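Local coordinates for protein cytosol aminopeptidase (Coxiella burnetii, PDB 3IJ3) that probably removes N-terminal residues from peptides as a metal-dependent (manganese) aminopeptidase of the M17 family, at residues Lys271-Gly276 with Asp332-Val337; Gly275-Ala280 with Leu298-Val303. One frame throughout, in Å; residues are numbered along the deposited sequence.

Contact 1 (K271-G276 with D332-V337) is part of the metal site, while contact 2 (G275-A280 with L298-V303) is the hydrophobic packing next to it; their centres lie about 9 Å apart. They share G275 and G276, the first residues of helix 275-289. Just ahead of this helix, D273 turns toward the lithium ion and meets E334 there; within its first two turns, A277 and A280 rest on strand 295-305. The side chain of A277 is about 12 Å from lithium, so contact 2 does not reach the metal but packs the start of the helix that follows D273 onto the central sheet.

Contact 1 of 2, residues Lys271-Gly276 with Asp332-Val337; sequences KKDMGG and DAEGRV. With LI (lithium ion), chain C; SO4 (sulfate ion), chain D; SO4 (sulfate ion), chain F.
D273 and E334 approach from opposite directions and share one lithium ion, each giving a single carboxylate oxygen. D273 OD2 and E334 OE2 both lie 1.9 Å from the metal. These two oxygens are 3.1 Å apart, close because both are ligands, and the carboxylate planes are turned 60° against each other. A water and D255 complete the four ligands. E334 arrives by a bent path: its CG lies between the backbone N and the carbonyl carbon (chi1 83°) and the chain folds again at chi2, bringing OE2 back to the ion. D332-V337 belongs to the NTDAEGRV signature of M17 aminopeptidases, whose active sites normally hold two divalent metals; here the lithium ion probably occupies one of those two positions. The metal-bound water is 2.6 Å from O1 of a sulfate. That sulfate sits at the start of helix 335-347, where R336 N donates to its O2 at 2.8 Å and G335 N to O1. R336 NE also reaches O2, at 2.8 Å, and NH2 reaches O4 in a nearly straight bond (167°). The CB of A333 lies 3.5 Å above the guanidinium centre, covering one face, while a second sulfate meets NH1 and NH2 at the edge. The first sulfate probably comes from the crystallisation liquor, and its place beside R336 is consistent with the bicarbonate site of related enzymes. The other oxygen of D273, OD1, accepts a hydrogen bond from T359 OG1 and forms a salt bridge with K250, which hold the carboxylate in place.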
loop_
_atom_site.group_PDB
_atom_site.type_symbol
_atom_site.label_atom_id
_atom_site.label_comp_id
_atom_site.label_asym_id
_atom_site.label_seq_id
_atom_site.Cartn_x
_atom_site.Cartn_y
_atom_site.Cartn_z
ATOM N N LYS A 271 13.024 -0.636 20.170
ATOM C CA LYS A 271 13.810 -0.882 21.391
ATOM C C LYS A 271 13.282 0.089 22.473
ATOM O O LYS A 271 13.491 -0.126 23.666
ATOM C CB LYS A 271 15.310 -0.652 21.160
ATOM C CG LYS A 271 15.725 0.792 20.896
ATOM C CD LYS A 271 17.219 0.886 20.614
ATOM C CE LYS A 271 17.641 2.325 20.428
ATOM N NZ LYS A 271 19.118 2.561 20.224
ATOM N N LYS A 272 12.587 1.169 22.071
ATOM C CA LYS A 272 12.094 2.154 23.051
ATOM C C LYS A 272 10.768 1.814 23.653
ATOM O O LYS A 272 10.274 2.582 24.496
ATOM C CB LYS A 272 11.989 3.575 22.445
ATOM C CG LYS A 272 10.726 3.859 21.611
ATOM C CD LYS A 272 10.755 5.279 21.078
ATOM C CE LYS A 272 9.574 5.603 20.168
ATOM N NZ LYS A 272 8.284 5.560 20.925
ATOM N N ASP A 273 10.174 0.682 23.282
ATOM C CA ASP A 273 8.843 0.364 23.819
ATOM C C ASP A 273 8.833 -0.063 25.305
ATOM O O ASP A 273 7.783 -0.438 25.864
ATOM C CB ASP A 273 8.086 -0.608 22.920
ATOM C CG ASP A 273 6.593 -0.286 22.856
ATOM O OD1 ASP A 273 6.227 0.912 22.975
ATOM O OD2 ASP A 273 5.794 -1.211 22.692
ATOM N N MET A 274 10.001 -0.010 25.922
ATOM C CA MET A 274 10.149 -0.198 27.366
ATOM C C MET A 274 10.401 1.155 28.058
ATOM O O MET A 274 10.775 1.211 29.235
ATOM C CB MET A 274 11.256 -1.201 27.730
ATOM C CG MET A 274 12.543 -1.111 27.004
ATOM S SD MET A 274 13.365 0.488 27.008
ATOM C CE MET A 274 13.881 0.556 28.728
ATOM N N GLY A 275 10.160 2.250 27.339
ATOM C CA GLY A 275 10.356 3.600 27.884
ATOM C C GLY A 275 9.501 3.881 29.103
ATOM O O GLY A 275 9.928 4.561 30.014
ATOM N N GLY A 276 8.317 3.295 29.167
ATOM C CA GLY A 276 7.454 3.506 30.322
ATOM C C GLY A 276 8.067 2.893 31.567
ATOM O O GLY A 276 8.012 3.471 32.662
ATOM N N ASP A 332 -0.585 -6.029 18.242
ATOM C CA ASP A 332 0.322 -4.888 18.399
ATOM C C ASP A 332 -0.244 -3.875 19.441
ATOM O O ASP A 332 0.360 -2.840 19.669
ATOM C CB ASP A 332 0.568 -4.253 17.044
ATOM C CG ASP A 332 1.703 -3.213 17.048
ATOM O OD1 ASP A 332 2.565 -3.237 17.927
ATOM O OD2 ASP A 332 1.724 -2.379 16.129
ATOM N N ALA A 333 -1.397 -4.158 20.050
ATOM C CA ALA A 333 -1.908 -3.331 21.174
ATOM C C ALA A 333 -1.636 -4.176 22.425
ATOM O O ALA A 333 -2.514 -4.444 23.240
ATOM C CB ALA A 333 -3.425 -3.009 21.017
ATOM N N GLU A 334 -0.388 -4.605 22.571
ATOM C CA GLU A 334 0.027 -5.532 23.650
ATOM C C GLU A 334 0.361 -4.842 24.970
ATOM O O GLU A 334 0.292 -5.450 26.052
ATOM C CB GLU A 334 1.281 -6.336 23.207
ATOM C CG GLU A 334 2.675 -5.670 23.375
ATOM C CD GLU A 334 2.881 -4.420 22.546
ATOM O OE1 GLU A 334 2.216 -4.290 21.513
ATOM O OE2 GLU A 334 3.708 -3.556 22.943
ATOM N N GLY A 335 0.777 -3.586 24.887
ATOM C CA GLY A 335 1.200 -2.849 26.089
ATOM C C GLY A 335 0.093 -2.745 27.117
ATOM O O GLY A 335 0.302 -2.961 28.313
ATOM N N ARG A 336 -1.085 -2.402 26.655
ATOM C CA ARG A 336 -2.238 -2.273 27.565
ATOM C C ARG A 336 -2.615 -3.621 28.172
ATOM O O ARG A 336 -3.120 -3.678 29.295
ATOM C CB ARG A 336 -3.411 -1.646 26.821
ATOM C CG ARG A 336 -4.065 -2.535 25.794
ATOM C CD ARG A 336 -4.880 -1.768 24.742
ATOM N NE ARG A 336 -4.047 -0.916 23.908
ATOM C CZ ARG A 336 -4.511 -0.211 22.866
ATOM N NH1 ARG A 336 -5.802 -0.235 22.529
ATOM N NH2 ARG A 336 -3.690 0.550 22.173
ATOM N N VAL A 337 -2.395 -4.705 27.404
ATOM C CA VAL A 337 -2.706 -6.080 27.886
ATOM C C VAL A 337 -1.787 -6.459 29.071
ATOM O O VAL A 337 -2.278 -6.926 30.117
ATOM C CB VAL A 337 -2.643 -7.114 26.750
ATOM C CG1 VAL A 337 -2.856 -8.559 27.273
ATOM C CG2 VAL A 337 -3.673 -6.777 25.643
HETATM LI LI LI C . 4.136 -1.888 22.063
HETATM S S SO4 D . -0.184 -0.436 23.525
HETATM O O1 SO4 D . 0.678 -1.418 22.879
HETATM O O2 SO4 D . -1.287 -1.198 24.129
HETATM O O3 SO4 D . 0.639 0.271 24.488
HETATM O O4 SO4 D . -0.732 0.506 22.527
HETATM S S SO4 F . -6.434 1.507 19.396
HETATM O O1 SO4 F . -5.757 1.320 18.112
HETATM O O2 SO4 F . -7.017 0.253 19.865
HETATM O O3 SO4 F . -5.564 2.053 20.418
HETATM O O4 SO4 F . -7.513 2.476 19.173
HETATM O O HOH W 1 2.623 -1.167 21.131
#

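Contact 2 of 2, residues Gly275-Ala280 with Leu298-Val303; sequences GGAAHA and LLIPAV
A277 and A280, less than one helical turn apart, each meet one branched side chain of strand 295-305. The CB of A277 lies 3.5 Å from CG2 of I300, and CD1 of the same isoleucine reaches round to within 3.7 Å of A277 O, so the alanine is touched by both branches. I300 points from the strand toward the helix; its CG2 is anti to the backbone N, while CG1 lies beside that N (chi1 -65°), and this spreads the two branches along the alanine. One step along the same face of the sheet, L298 also points toward the helix. With its CG anti to the backbone N (chi1 167°), it rises to put CD1 3.4 Å from A280 CB, a tight fit for two methyl groups, and 3.7 Å from A280 C. The pairs A277-I300 and A280-L298 follow opposite chain directions, so the helix runs antiparallel to the strand. L189 of helix 186-200 touches both A277 and I300, and V193 also covers I300. L299 turns away, to the other side of the sheet, where A346 of helix 335-347 meets it. Within the helix, G275 O accepts from H279 N at 2.9 Å and from H279 ND1 at 2.8 Å, the two donors arriving from opposite faces of its carbonyl plane. This second bond fixes the imidazole against the first helical turn, while NE2 bonds to M468 N. Strand 244-252, helix 275-289 and strand 295-305, with the two strands parallel and adjacent, form a beta-alpha-beta crossover, here in the alpha/beta/alpha sandwich of the M17 catalytic domain.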
loop_
_atom_site.group_PDB
_atom_site.type_symbol
_atom_site.label_atom_id
_atom_site.label_comp_id
_atom_site.label_asym_id
_atom_site.label_seq_id
_atom_site.Cartn_x
_atom_site.Cartn_y
_atom_site.Cartn_z
ATOM N N GLY A 275 10.160 2.250 27.339
ATOM C CA GLY A 275 10.356 3.600 27.884
ATOM C C GLY A 275 9.501 3.881 29.103
ATOM O O GLY A 275 9.928 4.561 30.014
ATOM N N GLY A 276 8.317 3.295 29.167
ATOM C CA GLY A 276 7.454 3.506 30.322
ATOM C C GLY A 276 8.067 2.893 31.567
ATOM O O GLY A 276 8.012 3.471 32.662
ATOM N N ALA A 277 8.671 1.710 31.404
ATOM C CA ALA A 277 9.349 1.033 32.502
ATOM C C ALA A 277 10.523 1.892 32.958
ATOM O O ALA A 277 10.764 2.062 34.171
ATOM C CB ALA A 277 9.852 -0.357 32.061
ATOM N N ALA A 278 11.279 2.424 31.997
ATOM C CA ALA A 278 12.439 3.279 32.363
ATOM C C ALA A 278 11.981 4.499 33.158
ATOM O O ALA A 278 12.625 4.894 34.155
ATOM C CB ALA A 278 13.232 3.678 31.131
ATOM N N HIS A 279 10.885 5.111 32.717
ATOM C CA HIS A 279 10.312 6.275 33.419
ATOM C C HIS A 279 9.852 5.925 34.818
ATOM O O HIS A 279 10.111 6.677 35.775
ATOM C CB HIS A 279 9.150 6.878 32.622
ATOM C CG HIS A 279 9.595 7.785 31.530
ATOM N ND1 HIS A 279 10.271 7.335 30.405
ATOM C CD2 HIS A 279 9.498 9.123 31.404
ATOM C CE1 HIS A 279 10.554 8.370 29.635
ATOM N NE2 HIS A 279 10.102 9.464 30.220
ATOM N N ALA A 280 9.125 4.811 34.945
ATOM C CA ALA A 280 8.636 4.389 36.255
ATOM C C ALA A 280 9.829 4.095 37.186
ATOM O O ALA A 280 9.827 4.498 38.353
ATOM C CB ALA A 280 7.704 3.175 36.119
ATOM N N LEU A 298 6.866 -0.390 42.810
ATOM C CA LEU A 298 7.108 -0.267 41.374
ATOM C C LEU A 298 6.849 -1.614 40.720
ATOM O O LEU A 298 7.453 -2.627 41.102
ATOM C CB LEU A 298 8.549 0.179 41.113
ATOM C CG LEU A 298 9.084 0.065 39.678
ATOM C CD1 LEU A 298 8.413 1.112 38.748
ATOM C CD2 LEU A 298 10.587 0.270 39.667
ATOM N N LEU A 299 5.927 -1.634 39.749
ATOM C CA LEU A 299 5.553 -2.825 39.016
ATOM C C LEU A 299 5.858 -2.636 37.550
ATOM O O LEU A 299 5.364 -1.688 36.916
ATOM C CB LEU A 299 4.047 -3.107 39.208
ATOM C CG LEU A 299 3.644 -3.618 40.581
ATOM C CD1 LEU A 299 2.137 -3.400 40.827
ATOM C CD2 LEU A 299 4.013 -5.117 40.687
ATOM N N ILE A 300 6.698 -3.526 37.006
ATOM C CA ILE A 300 7.063 -3.490 35.590
ATOM C C ILE A 300 6.891 -4.862 34.914
ATOM O O ILE A 300 7.633 -5.814 35.225
ATOM C CB ILE A 300 8.538 -3.045 35.389
ATOM C CG1 ILE A 300 8.739 -1.602 35.843
ATOM C CG2 ILE A 300 8.981 -3.242 33.934
ATOM C CD1 ILE A 300 10.245 -1.188 35.962
ATOM N N PRO A 301 5.871 -4.983 34.042
ATOM C CA PRO A 301 5.763 -6.177 33.214
ATOM C C PRO A 301 6.873 -6.055 32.163
ATOM O O PRO A 301 6.943 -5.034 31.439
ATOM C CB PRO A 301 4.375 -6.089 32.595
ATOM C CG PRO A 301 3.814 -4.785 32.970
ATOM C CD PRO A 301 4.689 -4.099 33.921
ATOM N N ALA A 302 7.725 -7.065 32.071
ATOM C CA ALA A 302 8.880 -7.031 31.157
ATOM C C ALA A 302 8.773 -8.202 30.182
ATOM O O ALA A 302 8.830 -9.376 30.582
ATOM C CB ALA A 302 10.187 -7.046 31.955
ATOM N N VAL A 303 8.559 -7.870 28.917
ATOM C CA VAL A 303 8.370 -8.877 27.883
ATOM C C VAL A 303 8.890 -8.419 26.525
ATOM O O VAL A 303 9.269 -7.248 26.350
ATOM C CB VAL A 303 6.839 -9.078 27.654
ATOM C CG1 VAL A 303 6.043 -9.326 28.955
ATOM C CG2 VAL A 303 6.198 -7.861 26.916
#